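Local coordinates for protein glutamine synthetase (Helicobacter pylori, PDB 5ZLI) that belongs to the glutamine synthetase family, type I beta, and assembles from twelve subunits, each with a beta-grasp domain and a catalytic domain, at residues W67-T78 with C99-Y110; A382-K393 with Y439-S447. All blocks are in the same frame, centred on the assembly; numbering follows the deposited sequence.

Interaction 1. Residues W67-T78 with C99-Y110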
loop_
_atom_site.group_PDB
_atom_site.type_symbol
_atom_site.label_atom_id
_atom_site.label_comp_id
_atom_site.label_asym_id
_atom_site.label_seq_id
_atom_site.Cartn_x
_atom_site.Cartn_y
_atom_site.Cartn_z
ATOM N N TRP B 67 11.780 -39.475 -33.772
ATOM C CA TRP B 67 12.461 -40.733 -33.450
ATOM C C TRP B 67 11.481 -41.866 -33.382
ATOM O O TRP B 67 10.728 -42.060 -34.420
ATOM C CB TRP B 67 13.270 -40.539 -32.158
ATOM C CG TRP B 67 14.593 -39.932 -32.368
ATOM C CD1 TRP B 67 15.081 -39.437 -33.532
ATOM C CD2 TRP B 67 15.668 -39.879 -31.426
ATOM N NE1 TRP B 67 16.372 -39.009 -33.363
ATOM C CE2 TRP B 67 16.760 -39.274 -32.077
ATOM C CE3 TRP B 67 15.805 -40.261 -30.093
ATOM C CZ2 TRP B 67 17.978 -39.044 -31.441
ATOM C CZ3 TRP B 67 17.013 -40.024 -29.456
ATOM C CH2 TRP B 67 18.083 -39.419 -30.133
ATOM N N GLN B 68 11.416 -42.701 -32.361
ATOM C CA GLN B 68 10.712 -43.976 -32.330
ATOM C C GLN B 68 9.255 -43.829 -31.865
ATOM O O GLN B 68 8.912 -42.909 -31.111
ATOM C CB GLN B 68 11.454 -44.954 -31.424
ATOM C CG GLN B 68 12.765 -45.419 -31.989
ATOM C CD GLN B 68 12.613 -46.146 -33.310
ATOM O OE1 GLN B 68 12.136 -47.266 -33.342
ATOM N NE2 GLN B 68 13.031 -45.516 -34.405
ATOM N N GLY B 69 8.374 -44.744 -32.384
ATOM C CA GLY B 69 7.054 -44.968 -31.816
ATOM C C GLY B 69 7.073 -45.822 -30.547
ATOM O O GLY B 69 8.034 -46.528 -30.248
ATOM N N ILE B 70 5.985 -45.743 -29.777
ATOM C CA ILE B 70 5.921 -46.417 -28.476
ATOM C C ILE B 70 5.988 -47.933 -28.618
ATOM O O ILE B 70 6.445 -48.619 -27.699
ATOM C CB ILE B 70 4.645 -46.017 -27.731
ATOM C CG1 ILE B 70 3.464 -46.103 -28.697
ATOM C CG2 ILE B 70 4.784 -44.622 -27.204
ATOM C CD1 ILE B 70 2.151 -45.805 -28.074
ATOM N N GLU B 71 5.420 -48.493 -29.703
ATOM C CA GLU B 71 5.452 -49.947 -29.893
ATOM C C GLU B 71 6.882 -50.485 -30.023
ATOM O O GLU B 71 7.165 -51.614 -29.598
ATOM C CB GLU B 71 4.589 -50.368 -31.092
ATOM C CG GLU B 71 5.007 -49.901 -32.466
ATOM C CD GLU B 71 4.269 -48.665 -32.944
ATOM O OE1 GLU B 71 4.294 -47.641 -32.225
ATOM O OE2 GLU B 71 3.628 -48.732 -34.022
ATOM N N HIS B 72 7.790 -49.707 -30.607
ATOM C CA HIS B 72 9.184 -50.117 -30.695
ATOM C C HIS B 72 10.063 -49.091 -29.984
ATOM O O HIS B 72 11.083 -48.656 -30.526
ATOM C CB HIS B 72 9.599 -50.222 -32.158
ATOM C CG HIS B 72 8.752 -51.160 -32.947
ATOM N ND1 HIS B 72 7.756 -50.721 -33.791
ATOM C CD2 HIS B 72 8.746 -52.512 -33.021
ATOM C CE1 HIS B 72 7.173 -51.765 -34.354
ATOM N NE2 HIS B 72 7.754 -52.863 -33.903
ATOM N N SER B 73 9.714 -48.756 -28.742
ATOM C CA SER B 73 10.286 -47.585 -28.090
ATOM C C SER B 73 11.708 -47.808 -27.601
ATOM O O SER B 73 12.487 -46.853 -27.535
ATOM C CB SER B 73 9.411 -47.147 -26.910
ATOM O OG SER B 73 9.267 -48.195 -25.961
ATOM N N ASP B 74 12.049 -49.025 -27.195
ATOM C CA ASP B 74 13.341 -49.255 -26.561
ATOM C C ASP B 74 14.480 -49.038 -27.563
ATOM O O ASP B 74 14.468 -49.588 -28.671
ATOM C CB ASP B 74 13.380 -50.669 -25.986
ATOM C CG ASP B 74 12.355 -50.871 -24.877
ATOM O OD1 ASP B 74 12.485 -51.838 -24.087
ATOM O OD2 ASP B 74 11.398 -50.067 -24.819
ATOM N N MET B 75 15.482 -48.258 -27.156
ATOM C CA MET B 75 16.694 -48.082 -27.935
ATOM C C MET B 75 17.883 -48.141 -26.981
ATOM O O MET B 75 17.721 -48.277 -25.762
ATOM C CB MET B 75 16.623 -46.770 -28.715
ATOM C CG MET B 75 15.498 -46.711 -29.773
ATOM S SD MET B 75 15.739 -47.482 -31.385
ATOM C CE MET B 75 16.703 -46.213 -32.191
ATOM N N ILE B 76 19.088 -47.999 -27.524
ATOM C CA ILE B 76 20.313 -48.088 -26.738
ATOM C C ILE B 76 21.122 -46.805 -26.890
ATOM O O ILE B 76 21.202 -46.220 -27.980
ATOM C CB ILE B 76 21.170 -49.310 -27.148
ATOM C CG1 ILE B 76 20.507 -50.622 -26.724
ATOM C CG2 ILE B 76 22.571 -49.225 -26.568
ATOM C CD1 ILE B 76 20.450 -50.804 -25.261
ATOM N N LEU B 77 21.702 -46.351 -25.783
ATOM C CA LEU B 77 22.767 -45.369 -25.865
ATOM C C LEU B 77 24.107 -46.070 -25.967
ATOM O O LEU B 77 24.389 -47.005 -25.219
ATOM C CB LEU B 77 22.772 -44.420 -24.673
ATOM C CG LEU B 77 21.504 -43.581 -24.661
ATOM C CD1 LEU B 77 21.440 -42.699 -23.431
ATOM C CD2 LEU B 77 21.419 -42.754 -25.943
ATOM N N THR B 78 24.895 -45.645 -26.928
ATOM C CA THR B 78 26.238 -46.168 -27.071
ATOM C C THR B 78 27.229 -45.097 -26.661
ATOM O O THR B 78 27.385 -44.095 -27.382
ATOM C CB THR B 78 26.539 -46.627 -28.489
ATOM O OG1 THR B 78 25.354 -47.164 -29.091
ATOM C CG2 THR B 78 27.677 -47.676 -28.421
ATOM N N CYS B 99 27.321 -39.991 -26.251
ATOM C CA CYS B 99 26.679 -41.215 -26.702
ATOM C C CYS B 99 26.032 -41.022 -28.071
ATOM O O CYS B 99 25.692 -39.908 -28.473
ATOM C CB CYS B 99 25.642 -41.696 -25.682
ATOM S SG CYS B 99 26.359 -42.060 -24.056
ATOM N N ASP B 100 25.921 -42.120 -28.805
ATOM C CA ASP B 100 25.046 -42.235 -29.964
ATOM C C ASP B 100 23.943 -43.235 -29.676
ATOM O O ASP B 100 24.048 -44.065 -28.775
ATOM C CB ASP B 100 25.805 -42.643 -31.224
ATOM C CG ASP B 100 26.827 -41.596 -31.647
ATOM O OD1 ASP B 100 26.389 -40.474 -31.995
ATOM O OD2 ASP B 100 28.055 -41.886 -31.633
ATOM N N VAL B 101 22.876 -43.127 -30.437
ATOM C CA VAL B 101 21.785 -44.097 -30.417
ATOM C C VAL B 101 22.117 -45.272 -31.332
ATOM O O VAL B 101 22.497 -45.086 -32.492
ATOM C CB VAL B 101 20.478 -43.424 -30.860
ATOM C CG1 VAL B 101 19.270 -44.028 -30.167
ATOM C CG2 VAL B 101 20.565 -41.953 -30.540
ATOM N N TYR B 102 21.978 -46.486 -30.817
ATOM C CA TYR B 102 22.096 -47.675 -31.650
ATOM C C TYR B 102 20.702 -48.210 -31.931
ATOM O O TYR B 102 19.923 -48.454 -31.002
ATOM C CB TYR B 102 22.932 -48.770 -31.004
ATOM C CG TYR B 102 23.111 -50.010 -31.878
ATOM C CD1 TYR B 102 24.182 -50.117 -32.760
ATOM C CD2 TYR B 102 22.232 -51.090 -31.799
ATOM C CE1 TYR B 102 24.373 -51.263 -33.554
ATOM C CE2 TYR B 102 22.411 -52.246 -32.588
ATOM C CZ TYR B 102 23.487 -52.324 -33.457
ATOM O OH TYR B 102 23.667 -53.460 -34.225
ATOM N N ASP B 103 20.400 -48.381 -33.214
ATOM C CA ASP B 103 19.118 -48.906 -33.662
ATOM C C ASP B 103 19.170 -50.414 -33.458
ATOM O O ASP B 103 19.993 -51.100 -34.073
ATOM C CB ASP B 103 18.904 -48.518 -35.132
ATOM C CG ASP B 103 17.527 -48.913 -35.684
ATOM O OD1 ASP B 103 17.039 -48.226 -36.622
ATOM O OD2 ASP B 103 16.938 -49.904 -35.202
ATOM N N VAL B 104 18.312 -50.930 -32.575
ATOM C CA VAL B 104 18.361 -52.351 -32.249
ATOM C C VAL B 104 17.400 -53.140 -33.110
ATOM O O VAL B 104 17.433 -54.377 -33.087
ATOM C CB VAL B 104 18.032 -52.618 -30.768
ATOM C CG1 VAL B 104 19.005 -51.885 -29.851
ATOM C CG2 VAL B 104 16.592 -52.246 -30.476
ATOM N N TYR B 105 16.570 -52.465 -33.892
ATOM C CA TYR B 105 15.662 -53.123 -34.811
ATOM C C TYR B 105 16.296 -53.339 -36.173
ATOM O O TYR B 105 15.894 -54.254 -36.898
ATOM C CB TYR B 105 14.368 -52.300 -34.931
ATOM C CG TYR B 105 13.772 -51.992 -33.565
ATOM C CD1 TYR B 105 13.721 -50.696 -33.062
ATOM C CD2 TYR B 105 13.251 -53.013 -32.771
ATOM C CE1 TYR B 105 13.177 -50.435 -31.797
ATOM C CE2 TYR B 105 12.712 -52.761 -31.514
ATOM C CZ TYR B 105 12.680 -51.477 -31.036
ATOM O OH TYR B 105 12.152 -51.245 -29.793
ATOM N N LYS B 106 17.306 -52.556 -36.510
ATOM C CA LYS B 106 18.006 -52.693 -37.765
ATOM C C LYS B 106 19.457 -53.080 -37.561
ATOM O O LYS B 106 20.145 -53.378 -38.539
ATOM C CB LYS B 106 17.896 -51.374 -38.542
ATOM C CG LYS B 106 16.435 -50.988 -38.745
ATOM C CD LYS B 106 16.197 -49.668 -39.458
ATOM C CE LYS B 106 15.803 -49.803 -40.906
ATOM N NZ LYS B 106 15.609 -48.445 -41.493
ATOM N N ASN B 107 19.920 -53.129 -36.318
ATOM C CA ASN B 107 21.278 -53.527 -35.975
ATOM C C ASN B 107 22.326 -52.759 -36.777
ATOM O O ASN B 107 23.278 -53.329 -37.322
ATOM C CB ASN B 107 21.462 -55.031 -36.083
ATOM C CG ASN B 107 20.779 -55.747 -34.955
ATOM O OD1 ASN B 107 21.402 -56.069 -33.944
ATOM N ND2 ASN B 107 19.481 -55.948 -35.089
ATOM N N GLN B 108 22.130 -51.441 -36.833
ATOM C CA GLN B 108 22.998 -50.428 -37.424
ATOM C C GLN B 108 22.943 -49.190 -36.534
ATOM O O GLN B 108 21.926 -48.970 -35.862
ATOM C CB GLN B 108 22.549 -50.081 -38.851
ATOM C CG GLN B 108 21.055 -49.789 -38.962
ATOM C CD GLN B 108 20.642 -49.253 -40.336
ATOM O OE1 GLN B 108 19.780 -48.372 -40.426
ATOM N NE2 GLN B 108 21.249 -49.781 -41.407
ATOM N N PRO B 109 24.021 -48.383 -36.479
ATOM C CA PRO B 109 23.945 -47.083 -35.783
ATOM C C PRO B 109 22.750 -46.292 -36.278
ATOM O O PRO B 109 22.528 -46.194 -37.483
ATOM C CB PRO B 109 25.256 -46.395 -36.166
ATOM C CG PRO B 109 26.183 -47.497 -36.440
ATOM C CD PRO B 109 25.363 -48.616 -37.038
ATOM N N TYR B 110 22.020 -45.669 -35.349
ATOM C CA TYR B 110 20.679 -45.167 -35.653
ATOM C C TYR B 110 20.757 -44.159 -36.773
ATOM O O TYR B 110 21.486 -43.165 -36.681
ATOM C CB TYR B 110 20.064 -44.532 -34.412
ATOM C CG TYR B 110 18.586 -44.193 -34.494
ATOM C CD1 TYR B 110 17.708 -44.904 -35.315
ATOM C CD2 TYR B 110 18.062 -43.176 -33.712
ATOM C CE1 TYR B 110 16.343 -44.591 -35.353
ATOM C CE2 TYR B 110 16.719 -42.851 -33.741
ATOM C CZ TYR B 110 15.863 -43.558 -34.552
ATOM O OH TYR B 110 14.537 -43.194 -34.527
#

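Interaction 2. Residues A382-K393 with Y439-S447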
loop_
_atom_site.group_PDB
_atom_site.type_symbol
_atom_site.label_atom_id
_atom_site.label_comp_id
_atom_site.label_asym_id
_atom_site.label_seq_id
_atom_site.Cartn_x
_atom_site.Cartn_y
_atom_site.Cartn_z
ATOM N N ALA B 382 27.516 -31.901 -40.823
ATOM C CA ALA B 382 27.352 -33.006 -41.757
ATOM C C ALA B 382 26.858 -32.510 -43.103
ATOM O O ALA B 382 27.413 -32.857 -44.143
ATOM C CB ALA B 382 26.403 -34.047 -41.182
ATOM N N ALA B 383 25.776 -31.736 -43.108
ATOM C CA ALA B 383 25.216 -31.241 -44.372
ATOM C C ALA B 383 26.154 -30.264 -45.106
ATOM O O ALA B 383 26.275 -30.310 -46.333
ATOM C CB ALA B 383 23.849 -30.608 -44.107
ATOM N N ILE B 384 26.804 -29.355 -44.391
ATOM C CA ILE B 384 27.748 -28.466 -45.061
ATOM C C ILE B 384 28.820 -29.265 -45.779
ATOM O O ILE B 384 29.186 -28.946 -46.923
ATOM C CB ILE B 384 28.338 -27.461 -44.062
ATOM C CG1 ILE B 384 27.333 -26.324 -43.882
ATOM C CG2 ILE B 384 29.689 -26.979 -44.516
ATOM C CD1 ILE B 384 27.475 -25.581 -42.599
ATOM N N LEU B 385 29.332 -30.325 -45.138
ATOM C CA LEU B 385 30.361 -31.119 -45.798
ATOM C C LEU B 385 29.800 -31.885 -46.985
ATOM O O LEU B 385 30.439 -31.949 -48.032
ATOM C CB LEU B 385 31.043 -32.049 -44.812
ATOM C CG LEU B 385 32.036 -32.961 -45.534
ATOM C CD1 LEU B 385 33.213 -32.204 -46.170
ATOM C CD2 LEU B 385 32.561 -34.016 -44.535
ATOM N N MET B 386 28.596 -32.438 -46.864
ATOM C CA MET B 386 28.002 -33.151 -47.995
ATOM C C MET B 386 27.738 -32.228 -49.176
ATOM O O MET B 386 27.715 -32.686 -50.321
ATOM C CB MET B 386 26.686 -33.825 -47.606
ATOM C CG MET B 386 26.749 -34.932 -46.572
ATOM S SD MET B 386 27.799 -36.339 -46.941
ATOM C CE MET B 386 26.892 -37.143 -48.259
ATOM N N ALA B 387 27.523 -30.941 -48.933
ATOM C CA ALA B 387 27.272 -30.040 -50.048
ATOM C C ALA B 387 28.551 -29.571 -50.699
ATOM O O ALA B 387 28.566 -29.305 -51.908
ATOM C CB ALA B 387 26.482 -28.823 -49.594
ATOM N N GLY B 388 29.611 -29.405 -49.909
ATOM C CA GLY B 388 30.883 -29.057 -50.496
ATOM C C GLY B 388 31.469 -30.190 -51.306
ATOM O O GLY B 388 32.047 -29.957 -52.372
ATOM N N MET B 389 31.218 -31.434 -50.888
ATOM C CA MET B 389 31.795 -32.569 -51.601
ATOM C C MET B 389 31.115 -32.770 -52.939
ATOM O O MET B 389 31.770 -33.132 -53.924
ATOM C CB MET B 389 31.694 -33.845 -50.770
ATOM C CG MET B 389 32.654 -33.928 -49.612
ATOM S SD MET B 389 32.421 -35.464 -48.681
ATOM C CE MET B 389 32.981 -36.634 -49.924
ATOM N N ASP B 390 29.806 -32.545 -52.995
ATOM C CA ASP B 390 29.132 -32.492 -54.281
ATOM C C ASP B 390 29.824 -31.489 -55.202
ATOM O O ASP B 390 30.026 -31.753 -56.395
ATOM C CB ASP B 390 27.665 -32.107 -54.064
ATOM C CG ASP B 390 26.768 -32.568 -55.184
ATOM O OD1 ASP B 390 26.683 -33.797 -55.414
ATOM O OD2 ASP B 390 26.145 -31.702 -55.825
ATOM N N GLY B 391 30.260 -30.357 -54.640
ATOM C CA GLY B 391 30.938 -29.345 -55.436
ATOM C C GLY B 391 32.230 -29.846 -56.054
ATOM O O GLY B 391 32.549 -29.515 -57.200
ATOM N N VAL B 392 33.013 -30.614 -55.287
ATOM C CA VAL B 392 34.282 -31.119 -55.801
ATOM C C VAL B 392 34.047 -32.247 -56.802
ATOM O O VAL B 392 34.726 -32.336 -57.835
ATOM C CB VAL B 392 35.179 -31.588 -54.639
ATOM C CG1 VAL B 392 36.400 -32.310 -55.178
ATOM C CG2 VAL B 392 35.588 -30.427 -53.781
ATOM N N LYS B 393 33.056 -33.100 -56.529
ATOM C CA LYS B 393 32.719 -34.171 -57.453
ATOM C C LYS B 393 32.305 -33.594 -58.792
ATOM O O LYS B 393 32.862 -33.954 -59.831
ATOM C CB LYS B 393 31.603 -35.041 -56.856
ATOM C CG LYS B 393 32.042 -35.870 -55.623
ATOM C CD LYS B 393 30.852 -36.474 -54.866
ATOM C CE LYS B 393 30.332 -37.729 -55.546
ATOM N NZ LYS B 393 31.195 -38.933 -55.293
ATOM N N TYR B 439 22.298 -34.744 -52.885
ATOM C CA TYR B 439 23.675 -34.636 -52.443
ATOM C C TYR B 439 23.845 -35.029 -50.989
ATOM O O TYR B 439 24.975 -35.283 -50.562
ATOM C CB TYR B 439 24.174 -33.218 -52.639
ATOM C CG TYR B 439 23.483 -32.240 -51.748
ATOM C CD1 TYR B 439 22.247 -31.714 -52.095
ATOM C CD2 TYR B 439 24.042 -31.870 -50.531
ATOM C CE1 TYR B 439 21.608 -30.825 -51.275
ATOM C CE2 TYR B 439 23.394 -30.985 -49.696
ATOM C CZ TYR B 439 22.181 -30.463 -50.079
ATOM O OH TYR B 439 21.534 -29.574 -49.250
ATOM N N LEU B 440 22.763 -35.062 -50.214
ATOM C CA LEU B 440 22.818 -35.580 -48.850
ATOM C C LEU B 440 22.671 -37.093 -48.803
ATOM O O LEU B 440 23.224 -37.733 -47.902
ATOM C CB LEU B 440 21.702 -34.961 -48.026
ATOM C CG LEU B 440 21.859 -33.475 -47.839
ATOM C CD1 LEU B 440 20.508 -32.851 -47.470
ATOM C CD2 LEU B 440 22.898 -33.315 -46.738
ATOM N N LYS B 441 21.934 -37.683 -49.754
ATOM C CA LYS B 441 21.618 -39.105 -49.704
ATOM C C LYS B 441 22.753 -39.979 -50.199
ATOM O O LYS B 441 22.652 -41.206 -50.094
ATOM C CB LYS B 441 20.333 -39.391 -50.472
ATOM C CG LYS B 441 19.144 -39.000 -49.645
ATOM C CD LYS B 441 17.908 -39.803 -49.946
ATOM C CE LYS B 441 17.056 -39.091 -50.964
ATOM N NZ LYS B 441 15.843 -39.866 -51.327
ATOM N N GLU B 442 23.808 -39.374 -50.735
ATOM C CA GLU B 442 24.984 -40.114 -51.147
ATOM C C GLU B 442 25.441 -40.983 -49.984
ATOM O O GLU B 442 25.550 -40.502 -48.855
ATOM C CB GLU B 442 26.086 -39.116 -51.529
ATOM C CG GLU B 442 25.849 -38.372 -52.863
ATOM C CD GLU B 442 26.671 -37.066 -52.991
ATOM O OE1 GLU B 442 26.815 -36.518 -54.116
ATOM O OE2 GLU B 442 27.149 -36.563 -51.950
ATOM N N SER B 443 25.666 -42.273 -50.262
ATOM C CA SER B 443 26.180 -43.256 -49.292
ATOM C C SER B 443 25.337 -43.300 -48.013
ATOM O O SER B 443 25.836 -43.608 -46.921
ATOM C CB SER B 443 27.655 -43.024 -48.985
ATOM O OG SER B 443 28.383 -42.891 -50.198
ATOM N N GLN B 444 24.042 -42.987 -48.145
ATOM C CA GLN B 444 23.061 -43.187 -47.081
ATOM C C GLN B 444 23.388 -42.362 -45.834
ATOM O O GLN B 444 22.991 -42.716 -44.711
ATOM C CB GLN B 444 22.927 -44.682 -46.755
ATOM C CG GLN B 444 22.474 -45.524 -47.956
ATOM C CD GLN B 444 21.139 -45.052 -48.558
ATOM O OE1 GLN B 444 20.127 -44.931 -47.851
ATOM N NE2 GLN B 444 21.135 -44.785 -49.870
ATOM N N VAL B 445 24.109 -41.250 -46.033
ATOM C CA VAL B 445 24.523 -40.403 -44.912
ATOM C C VAL B 445 23.290 -39.785 -44.266
ATOM O O VAL B 445 23.093 -39.854 -43.043
ATOM C CB VAL B 445 25.536 -39.330 -45.384
ATOM C CG1 VAL B 445 25.928 -38.381 -44.241
ATOM C CG2 VAL B 445 26.793 -39.956 -45.966
ATOM N N PHE B 446 22.422 -39.222 -45.088
ATOM C CA PHE B 446 21.105 -38.750 -44.693
ATOM C C PHE B 446 20.137 -39.738 -45.343
ATOM O O PHE B 446 19.784 -39.609 -46.513
ATOM C CB PHE B 446 20.867 -37.297 -45.178
ATOM C CG PHE B 446 21.695 -36.241 -44.455
ATOM C CD1 PHE B 446 23.079 -36.197 -44.587
ATOM C CD2 PHE B 446 21.080 -35.241 -43.725
ATOM C CE1 PHE B 446 23.814 -35.238 -43.958
ATOM C CE2 PHE B 446 21.822 -34.264 -43.104
ATOM C CZ PHE B 446 23.190 -34.269 -43.222
ATOM N N SER B 447 19.726 -40.749 -44.599
ATOM C CA SER B 447 18.733 -41.664 -45.140
ATOM C C SER B 447 17.395 -40.945 -45.327
ATOM O O SER B 447 17.090 -39.960 -44.652
ATOM C CB SER B 447 18.594 -42.870 -44.235
ATOM O OG SER B 447 17.742 -42.585 -43.156
#

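Interaction 1. Residues W67-T78 with C99-Y110
Asp-100 O is gripped by two groups of Thr-78. The backbone N of Thr-78 donates to it at 2.6 Å, with an almost straight N-H...O angle of 170°. Thr-78 OG1 adds a weak bond to Asp-100 O. Asp-100 N returns a bond to Thr-78 O, and Tyr-102 N donates to Ile-76 O at 3.0 Å. These bonds join parts of strands 74-81 and 94-103 as antiparallel partners. Thr-78 with Asp-100 and Ile-76 with Tyr-102 are hydrogen-bonded pairs. Leu-77 with Val-101 is the non-hydrogen-bonded pair between them.

Met-75 and Tyr-110 meet on the Val-101 side. The Met-75 chain bends at chi2 (-81°) and again at chi3, which lays its methyl over the Tyr-110 ring. Met-75 CE sits 3.3 Å from the centroid of that ring, over the centre of one face. The same methyl, Met-75 CE, touches Val-101 CG1 at 3.9 Å. An edge of Tyr-110 points at the face of Trp-67, a T-shaped pair with planes at 71°. Val-101 CG2 reaches Trp-67 CH2 at 3.6 Å.

Just before the strand, His-72 CB lies over the face of Tyr-105, 3.9 Å from the ring centroid. The His-72 ring turns its edge to the same tyrosine. Asp-103 OD2 holds the turn that carries Tyr-105: it accepts from Tyr-105 N, an Asx turn, and also from Lys-106 N, which extends it to an Asx motif.

Asp-74 forms salt bridges to Arg-349 and Arg-354 of the second subunit, and Asp-100 pairs with Lys-119 of its own chain. The contact combines backbone pairing in the beta-grasp sheet with an aromatic cluster beside it. The backbone bonds define the strand register, while methionine and aromatic packing probably helps hold the flanking loops.

Interaction 2. Residues A382-K393 with Y439-S447
Met-386 lies at the centre of this contact. Its chain bends at chi2 (-58°) and chi3, which turns the methyl in among the residues of 439-447. Met-386 CE meets Val-445 CG2 at 3.6 Å, the two side chains approaching tip to tip. The same methyl, Met-386 CE, lies 3.5 Å from Tyr-439 O. Lower on the chain, Met-386 CB touches Leu-440 CD2. The Met-386 and Phe-446 side chains pass in opposite directions, Met-386 CG 3.9 Å from Phe-446 CE1.

Small residues allow close approach on the same side of the helix. Ala-382 CB is 3.8 Å from Phe-446 CZ. Ala-387 CB packs against Tyr-439 CE2, also at 3.8 Å. Leu-440 CD2 sits over the centre of one face of Phe-446 and touches Ala-383 CB, wedged between ring and helix.

At the other end, Asp-390 CG packs on Tyr-439 CB. The acids Asp-390 and Glu-442 come close without a hydrogen bond between them, a doubtful detail of the model. Lys-393 runs past Glu-442, but Lys-393 NZ stays 5.1 Å from Glu-442 OE1.

In the outer shell, His-314 stacks on Tyr-439 and is hydrogen-bonded through NE2 to Asp-390 OD2. Phe-321 meets Phe-446 edge to face. This is mainly apolar packing of helix 377-393 against a short helix and the turn after it, within the C-terminal helical part of the glutamine synthetase catalytic domain.

From the N terminus, the chain first runs through 67-78 and returns at 99-110. Interaction 1 therefore closes a loop of 20 residues, built largely of strand, inside the beta-grasp domain. The chain then enters helix 114-128. Much later, interaction 2 closes a longer loop of 45 residues between 382-393 and 439-447, in the catalytic domain. The two contacts neither nest nor cross. They follow in series. The centres of interactions 1 and 2 lie about 24 Å apart, and the nearest atoms of interactions 1 and 2 are about 6 Å apart, without touching. Helix 114-128 borders both, packing on Asp-100 in interaction 1 and on Ala-382 in interaction 2.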